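Long-range contacts in enoyl-CoA hydratase carB homologue (Streptomyces cattleya, PDB 5O34), which is a crotonase-superfamily protein, probably a lyase of thienamycin biosynthesis: residues S167-L172 with W209-A214; G97-F103 with A144-A150. One frame throughout, in Å; residues are numbered along the deposited sequence.

Contact 1: residues S167-L172 with W209-A214; sequences SEQARL and WPAERA
In the small three-stranded sheet of the crotonase fold, Leu172 pairs with Trp209 as antiparallel partners. Two backbone bonds join them. Leu172 N donates to Trp209 O at 3.1 Å, nearly straight at 168°. Trp209 N donates to Leu172 O at 2.7 Å. On the face carrying both side chains, Leu172 CB lies 4.0 Å from Trp209 CB. The indole turns off toward Asp217, to which its NE1 bonds. With CG beside the backbone N (chi1 -83°), Leu172 sends its CD2 branch to the CB of Ala214, 3.8 Å away, one turn into the helix.

On the face of Arg171 and Pro210, the arginine chain bends at chi3. Its NH1 passes 3.9 Å from Pro210 CB, which lies oblique to the guanidinium plane. NE of the same group forms a salt bridge with Glu208. Further back, Ala211 CB packs 3.5 Å from Ser167 O, against the type I turn Ser167-Ala170. Toward solvent, Glu168 OE1 and Glu212 OE2 lie 3.5 Å apart, with carboxylate planes 62° from each other. Like charges this close probably disfavour full ionisation of both. Pro210 is the N-cap residue, where the short, weakly bonded strand 209-210 passes into helix 211-217, a strand-to-helix junction within the crotonase-like fold.

Contact 2: residues G97-F103 with A144-A150; sequences GGAGRSF and AAIDGYA
Phe103 lays its side chain against the end of strand 142-146 and Ala150. Its CB lies 3.9 Å from Tyr149 O and packs more loosely on Ala150 CB. With CG anti to the backbone N (chi1 -167°), the ring extends from there along the strand end. CG and CD1 meet Ile146 CG1, CD1 at 3.8 Å, and the two side chains cross at about a right angle. Ala145 O sits at the ring edge, near its plane, 3.7 Å from CD1. CE1 is near both Ala145 O and Ala144 CB. At the tip, Phe103 CZ ends 3.8 Å from Ala144 CB. Phe60 adds an edge-to-face ring contact, and Ile157 and Ser158 of helix 152-158 also touch the ring, which is buried.

The backbone of the same residue is held too. Phe103 N donates to Tyr149 O at 2.8 Å, with an N-H...O angle of 156°. The loop after strand 92-96 thus meets the passage from strand 142-146 to strand 149-151. In crotonases the segment following this loop and the start of the helix after strand 149-151 usually supply the two oxyanion-hole N-H groups, so this contact probably helps set the two side by side. Ser102 CA adds a CA-H...O contact to the same Tyr149 O, so this oxygen meets two neighbouring residues of the loop. Ser102 OG lies alongside Tyr149 CB.

At the other end the loop turns past Asp147. Asp147 CB packs on Gly98 O, and OD2 approaches Gly100 N at 3.5 Å. The other carboxylate oxygen, OD1, bonds to Ser167 OG. Gly148 N lies 3.6 Å from Arg101 O. Arg101 bends back so that NH1 makes a weak, in-plane bond to Gly97 O at 2.8 Å.

In the fold
Contact 2 closes before contact 1 opens, so the two come in series along the chain. Their centres are 11 Å apart, on the same side of the chain's centre. They share the three-stranded sheet: strand 149-151 belongs to contact 2, strand 171-173 to contact 1, and the two are parallel neighbours. Strand 142-146 of contact 2 also lies beside strand 163-167 in the larger six-stranded sheet. The contacts touch directly where Ser167 meets Ile146 and Asp147, with a probable hydrogen bond from Ser167 N to Ile146 O. The paired strands thus connect contact 1 to contact 2, which probably borders the oxyanion hole expected in this family.

Contact 1: residues S167-L172 with W209-A214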
ATOM      1  N   SER A 167      15.980   1.154  17.088  1.00 57.27           N
ATOM      2  CA  SER A 167      16.419   1.984  18.203  1.00 58.85           C
ATOM      3  C   SER A 167      16.298   3.415  17.659  1.00 65.70           C
ATOM      4  O   SER A 167      16.207   3.589  16.438  1.00 64.63           O
ATOM      5  CB  SER A 167      17.869   1.681  18.575  1.00 61.73           C
ATOM      6  OG  SER A 167      18.798   2.250  17.664  1.00 70.07           O
ATOM      7  N   GLU A 168      16.328   4.438  18.519  1.00 64.05           N
ATOM      8  CA  GLU A 168      16.233   5.795  17.980  1.00 64.32           C
ATOM      9  C   GLU A 168      17.541   6.231  17.249  1.00 66.62           C
ATOM     10  O   GLU A 168      17.583   7.313  16.660  1.00 65.74           O
ATOM     11  CB  GLU A 168      15.748   6.791  19.034  1.00 66.22           C
ATOM     12  CG  GLU A 168      14.222   6.825  19.099  1.00 80.34           C
ATOM     13  CD  GLU A 168      13.574   6.568  20.453  1.00110.00           C
ATOM     14  OE1 GLU A 168      12.455   6.005  20.477  1.00106.41           O
ATOM     15  OE2 GLU A 168      14.162   6.962  21.487  1.00109.76           O
ATOM     16  N   GLN A 169      18.536   5.318  17.184  1.00 63.33           N
ATOM     17  CA  GLN A 169      19.809   5.473  16.467  1.00 63.64           C
ATOM     18  C   GLN A 169      19.693   4.856  15.058  1.00 65.54           C
ATOM     19  O   GLN A 169      20.596   5.035  14.227  1.00 64.33           O
ATOM     20  CB  GLN A 169      20.968   4.790  17.240  1.00 65.77           C
ATOM     21  CG  GLN A 169      21.377   5.474  18.550  1.00 85.84           C
ATOM     22  CD  GLN A 169      21.859   6.897  18.365  1.00109.47           C
ATOM     23  OE1 GLN A 169      21.110   7.861  18.566  1.00103.17           O
ATOM     24  NE2 GLN A 169      23.128   7.060  18.000  1.00103.65           N
ATOM     25  N   ALA A 170      18.589   4.116  14.803  1.00 60.85           N
ATOM     26  CA  ALA A 170      18.336   3.467  13.516  1.00 59.59           C
ATOM     27  C   ALA A 170      18.146   4.507  12.421  1.00 62.19           C
ATOM     28  O   ALA A 170      17.415   5.482  12.602  1.00 62.38           O
ATOM     29  CB  ALA A 170      17.124   2.544  13.602  1.00 60.05           C
ATOM     30  N   ARG A 171      18.886   4.338  11.319  1.00 57.54           N
ATOM     31  CA  ARG A 171      18.836   5.212  10.150  1.00 56.41           C
ATOM     32  C   ARG A 171      18.708   4.325   8.905  1.00 56.97           C
ATOM     33  O   ARG A 171      19.498   3.403   8.718  1.00 55.96           O
ATOM     34  CB  ARG A 171      20.034   6.183  10.120  1.00 57.16           C
ATOM     35  CG  ARG A 171      19.926   7.238  11.228  1.00 70.01           C
ATOM     36  CD  ARG A 171      21.058   8.248  11.273  1.00 84.47           C
ATOM     37  NE  ARG A 171      20.940   9.255  10.215  1.00 97.32           N
ATOM     38  CZ  ARG A 171      20.193  10.357  10.286  1.00112.15           C
ATOM     39  NH1 ARG A 171      19.466  10.610  11.370  1.00100.44           N
ATOM     40  NH2 ARG A 171      20.156  11.207   9.268  1.00 97.17           N
ATOM     41  N   LEU A 172      17.639   4.534   8.119  1.00 51.82           N
ATOM     42  CA  LEU A 172      17.311   3.705   6.947  1.00 50.07           C
ATOM     43  C   LEU A 172      17.629   4.433   5.631  1.00 53.48           C
ATOM     44  O   LEU A 172      17.275   5.602   5.493  1.00 53.63           O
ATOM     45  CB  LEU A 172      15.823   3.304   7.038  1.00 49.41           C
ATOM     46  CG  LEU A 172      15.430   2.087   7.923  1.00 53.53           C
ATOM     47  CD1 LEU A 172      15.997   2.134   9.336  1.00 53.51           C
ATOM     48  CD2 LEU A 172      13.951   1.981   8.051  1.00 54.34           C
ATOM     49  N   TRP A 209      16.369   7.982   6.471  1.00 53.91           N
ATOM     50  CA  TRP A 209      15.113   7.978   7.177  1.00 52.96           C
ATOM     51  C   TRP A 209      15.374   7.742   8.651  1.00 59.19           C
ATOM     52  O   TRP A 209      15.552   6.590   9.055  1.00 59.65           O
ATOM     53  CB  TRP A 209      14.161   6.925   6.588  1.00 50.58           C
ATOM     54  CG  TRP A 209      13.027   7.505   5.802  1.00 50.37           C
ATOM     55  CD1 TRP A 209      11.711   7.470   6.133  1.00 52.96           C
ATOM     56  CD2 TRP A 209      13.110   8.202   4.552  1.00 49.82           C
ATOM     57  NE1 TRP A 209      10.968   8.132   5.189  1.00 52.19           N
ATOM     58  CE2 TRP A 209      11.797   8.569   4.191  1.00 53.43           C
ATOM     59  CE3 TRP A 209      14.166   8.538   3.687  1.00 51.00           C
ATOM     60  CZ2 TRP A 209      11.508   9.258   3.008  1.00 52.40           C
ATOM     61  CZ3 TRP A 209      13.879   9.231   2.520  1.00 52.37           C
ATOM     62  CH2 TRP A 209      12.561   9.575   2.187  1.00 52.87           C
ATOM     63  N   PRO A 210      15.407   8.822   9.471  1.00 56.51           N
ATOM     64  CA  PRO A 210      15.566   8.629  10.927  1.00 56.17           C
ATOM     65  C   PRO A 210      14.408   7.822  11.508  1.00 60.22           C
ATOM     66  O   PRO A 210      13.339   7.720  10.892  1.00 61.21           O
ATOM     67  CB  PRO A 210      15.624  10.056  11.500  1.00 57.98           C
ATOM     68  CG  PRO A 210      15.184  10.954  10.419  1.00 62.93           C
ATOM     69  CD  PRO A 210      15.231  10.247   9.106  1.00 58.41           C
ATOM     70  N   ALA A 211      14.658   7.203  12.678  1.00 56.45           N
ATOM     71  CA  ALA A 211      13.757   6.265  13.361  1.00 56.37           C
ATOM     72  C   ALA A 211      12.286   6.692  13.455  1.00 61.96           C
ATOM     73  O   ALA A 211      11.412   5.871  13.143  1.00 61.73           O
ATOM     74  CB  ALA A 211      14.293   5.932  14.742  1.00 56.97           C
ATOM     75  N   GLU A 212      12.016   7.959  13.848  1.00 60.09           N
ATOM     76  CA  GLU A 212      10.666   8.544  14.052  1.00 60.18           C
ATOM     77  C   GLU A 212       9.872   8.680  12.756  1.00 60.97           C
ATOM     78  O   GLU A 212       8.701   8.291  12.700  1.00 60.45           O
ATOM     79  CB  GLU A 212      10.755   9.884  14.826  1.00 62.14           C
ATOM     80  CG  GLU A 212      11.172   9.735  16.291  1.00 77.88           C
ATOM     81  CD  GLU A 212      10.492   8.636  17.098  1.00 99.32           C
ATOM     82  OE1 GLU A 212       9.238   8.598  17.130  1.00 80.32           O
ATOM     83  OE2 GLU A 212      11.217   7.814  17.708  1.00 94.34           O
ATOM     84  N   ARG A 213      10.561   9.131  11.699  1.00 55.77           N
ATOM     85  CA  ARG A 213      10.078   9.228  10.326  1.00 55.40           C
ATOM     86  C   ARG A 213       9.846   7.804   9.735  1.00 59.78           C
ATOM     87  O   ARG A 213       8.798   7.567   9.114  1.00 59.87           O
ATOM     88  CB  ARG A 213      11.101   9.994   9.488  1.00 55.87           C
ATOM     89  CG  ARG A 213      10.712  10.099   8.032  1.00 64.50           C
ATOM     90  CD  ARG A 213      10.971  11.446   7.461  1.00 68.11           C
ATOM     91  NE  ARG A 213      11.886  11.335   6.327  1.00 73.65           N
ATOM     92  CZ  ARG A 213      12.946  12.122   6.150  1.00 85.50           C
ATOM     93  NH1 ARG A 213      13.224  13.090   7.021  1.00 84.67           N
ATOM     94  NH2 ARG A 213      13.735  11.951   5.094  1.00 54.83           N
ATOM     95  N   ALA A 214      10.818   6.863   9.934  1.00 54.51           N
ATOM     96  CA  ALA A 214      10.696   5.466   9.466  1.00 53.30           C
ATOM     97  C   ALA A 214       9.490   4.747  10.053  1.00 55.82           C
ATOM     98  O   ALA A 214       8.813   3.996   9.343  1.00 55.81           O
ATOM     99  CB  ALA A 214      11.965   4.684   9.755  1.00 53.88           C
TER

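Contact 2: residues G97-F103 with A144-A150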
ATOM      1  N   GLY A  97      21.646  -7.150  14.470  1.00 70.85           N
ATOM      2  CA  GLY A  97      22.890  -6.603  13.938  1.00 72.07           C
ATOM      3  C   GLY A  97      24.025  -6.495  14.938  1.00 78.92           C
ATOM      4  O   GLY A  97      25.197  -6.534  14.549  1.00 79.32           O
ATOM      5  N   GLY A  98      23.678  -6.352  16.216  1.00 77.39           N
ATOM      6  CA  GLY A  98      24.638  -6.195  17.303  1.00 78.08           C
ATOM      7  C   GLY A  98      24.396  -4.930  18.106  1.00 82.16           C
ATOM      8  O   GLY A  98      23.334  -4.309  17.979  1.00 81.04           O
ATOM      9  N   ALA A  99      25.378  -4.534  18.940  1.00 79.19           N
ATOM     10  CA  ALA A  99      25.273  -3.331  19.775  1.00 78.61           C
ATOM     11  C   ALA A  99      25.797  -2.094  19.041  1.00 80.05           C
ATOM     12  O   ALA A  99      27.003  -1.999  18.772  1.00 79.02           O
ATOM     13  CB  ALA A  99      26.010  -3.530  21.093  1.00 79.44           C
ATOM     14  N   GLY A 100      24.871  -1.188  18.698  1.00 74.99           N
ATOM     15  CA  GLY A 100      25.132   0.067  17.992  1.00 74.74           C
ATOM     16  C   GLY A 100      25.803  -0.095  16.642  1.00 78.67           C
ATOM     17  O   GLY A 100      26.475   0.822  16.161  1.00 79.30           O
ATOM     18  N   ARG A 101      25.634  -1.282  16.036  1.00 73.84           N
ATOM     19  CA  ARG A 101      26.220  -1.663  14.759  1.00 72.26           C
ATOM     20  C   ARG A 101      25.173  -1.706  13.674  1.00 72.52           C
ATOM     21  O   ARG A 101      23.977  -1.878  13.954  1.00 71.28           O
ATOM     22  CB  ARG A 101      26.873  -3.044  14.869  1.00 73.48           C
ATOM     23  CG  ARG A 101      28.203  -3.035  15.577  1.00 85.38           C
ATOM     24  CD  ARG A 101      28.546  -4.423  16.020  1.00 96.25           C
ATOM     25  NE  ARG A 101      29.509  -5.072  15.131  1.00109.90           N
ATOM     26  CZ  ARG A 101      29.209  -5.983  14.207  1.00122.50           C
ATOM     27  NH1 ARG A 101      27.947  -6.357  14.016  1.00111.00           N
ATOM     28  NH2 ARG A 101      30.165  -6.528  13.467  1.00104.37           N
ATOM     29  N   SER A 102      25.640  -1.582  12.426  1.00 66.66           N
ATOM     30  CA  SER A 102      24.812  -1.611  11.228  1.00 65.03           C
ATOM     31  C   SER A 102      24.196  -2.984  11.028  1.00 65.15           C
ATOM     32  O   SER A 102      24.828  -3.990  11.343  1.00 65.29           O
ATOM     33  CB  SER A 102      25.638  -1.218  10.008  1.00 69.18           C
ATOM     34  OG  SER A 102      26.273   0.039  10.203  1.00 80.39           O
ATOM     35  N   PHE A 103      22.953  -3.021  10.524  1.00 59.21           N
ATOM     36  CA  PHE A 103      22.214  -4.251  10.250  1.00 57.36           C
ATOM     37  C   PHE A 103      22.760  -4.915   8.977  1.00 64.06           C
ATOM     38  O   PHE A 103      22.808  -4.281   7.922  1.00 66.02           O
ATOM     39  CB  PHE A 103      20.705  -3.956  10.137  1.00 57.50           C
ATOM     40  CG  PHE A 103      19.812  -5.174  10.161  1.00 57.41           C
ATOM     41  CD1 PHE A 103      19.392  -5.724  11.363  1.00 59.28           C
ATOM     42  CD2 PHE A 103      19.396  -5.774   8.976  1.00 58.51           C
ATOM     43  CE1 PHE A 103      18.567  -6.856  11.382  1.00 60.71           C
ATOM     44  CE2 PHE A 103      18.583  -6.913   8.992  1.00 60.86           C
ATOM     45  CZ  PHE A 103      18.165  -7.442  10.194  1.00 59.52           C
ATOM     46  N   ALA A 144      13.333  -8.308  13.044  1.00 51.35           N
ATOM     47  CA  ALA A 144      14.601  -7.640  12.772  1.00 50.95           C
ATOM     48  C   ALA A 144      14.784  -6.551  13.846  1.00 54.55           C
ATOM     49  O   ALA A 144      13.855  -5.788  14.107  1.00 53.62           O
ATOM     50  CB  ALA A 144      14.598  -7.032  11.381  1.00 51.43           C
ATOM     51  N   ALA A 145      15.945  -6.544  14.522  1.00 52.13           N
ATOM     52  CA  ALA A 145      16.274  -5.576  15.577  1.00 52.12           C
ATOM     53  C   ALA A 145      17.433  -4.708  15.086  1.00 55.48           C
ATOM     54  O   ALA A 145      18.554  -5.187  14.916  1.00 53.74           O
ATOM     55  CB  ALA A 145      16.624  -6.297  16.867  1.00 52.94           C
ATOM     56  N   ILE A 146      17.112  -3.447  14.759  1.00 54.18           N
ATOM     57  CA  ILE A 146      18.004  -2.462  14.143  1.00 54.31           C
ATOM     58  C   ILE A 146      18.456  -1.384  15.160  1.00 63.78           C
ATOM     59  O   ILE A 146      17.621  -0.670  15.719  1.00 63.57           O
ATOM     60  CB  ILE A 146      17.316  -1.888  12.858  1.00 55.42           C
ATOM     61  CG1 ILE A 146      16.728  -3.034  11.984  1.00 54.02           C
ATOM     62  CG2 ILE A 146      18.274  -1.021  12.044  1.00 55.76           C
ATOM     63  CD1 ILE A 146      15.772  -2.640  10.811  1.00 53.46           C
ATOM     64  N   ASP A 147      19.774  -1.319  15.432  1.00 64.62           N
ATOM     65  CA  ASP A 147      20.389  -0.367  16.377  1.00 66.19           C
ATOM     66  C   ASP A 147      21.249   0.676  15.681  1.00 69.64           C
ATOM     67  O   ASP A 147      21.829   1.546  16.337  1.00 71.67           O
ATOM     68  CB  ASP A 147      21.237  -1.088  17.446  1.00 69.67           C
ATOM     69  CG  ASP A 147      21.274  -0.405  18.819  1.00 86.31           C
ATOM     70  OD1 ASP A 147      21.032   0.824  18.891  1.00 88.38           O
ATOM     71  OD2 ASP A 147      21.543  -1.097  19.815  1.00 90.57           O
ATOM     72  N   GLY A 148      21.336   0.588  14.365  1.00 64.11           N
ATOM     73  CA  GLY A 148      22.125   1.531  13.595  1.00 63.21           C
ATOM     74  C   GLY A 148      21.637   1.643  12.176  1.00 67.03           C
ATOM     75  O   GLY A 148      20.442   1.529  11.906  1.00 68.47           O
ATOM     76  N   TYR A 149      22.567   1.867  11.272  1.00 62.90           N
ATOM     77  CA  TYR A 149      22.297   1.972   9.854  1.00 62.78           C
ATOM     78  C   TYR A 149      21.806   0.647   9.241  1.00 64.28           C
ATOM     79  O   TYR A 149      22.324  -0.423   9.561  1.00 63.82           O
ATOM     80  CB  TYR A 149      23.555   2.440   9.127  1.00 64.65           C
ATOM     81  CG  TYR A 149      23.735   3.938   9.072  1.00 68.87           C
ATOM     82  CD1 TYR A 149      24.396   4.620  10.092  1.00 71.77           C
ATOM     83  CD2 TYR A 149      23.322   4.666   7.960  1.00 70.37           C
ATOM     84  CE1 TYR A 149      24.618   5.997  10.016  1.00 75.04           C
ATOM     85  CE2 TYR A 149      23.550   6.038   7.864  1.00 72.08           C
ATOM     86  CZ  TYR A 149      24.192   6.703   8.897  1.00 83.74           C
ATOM     87  OH  TYR A 149      24.401   8.061   8.805  1.00 84.91           O
ATOM     88  N   ALA A 150      20.795   0.743   8.370  1.00 58.53           N
ATOM     89  CA  ALA A 150      20.224  -0.341   7.568  1.00 57.01           C
ATOM     90  C   ALA A 150      20.197   0.255   6.157  1.00 58.68           C
ATOM     91  O   ALA A 150      19.355   1.099   5.839  1.00 58.50           O
ATOM     92  CB  ALA A 150      18.819  -0.687   8.057  1.00 57.53           C
TER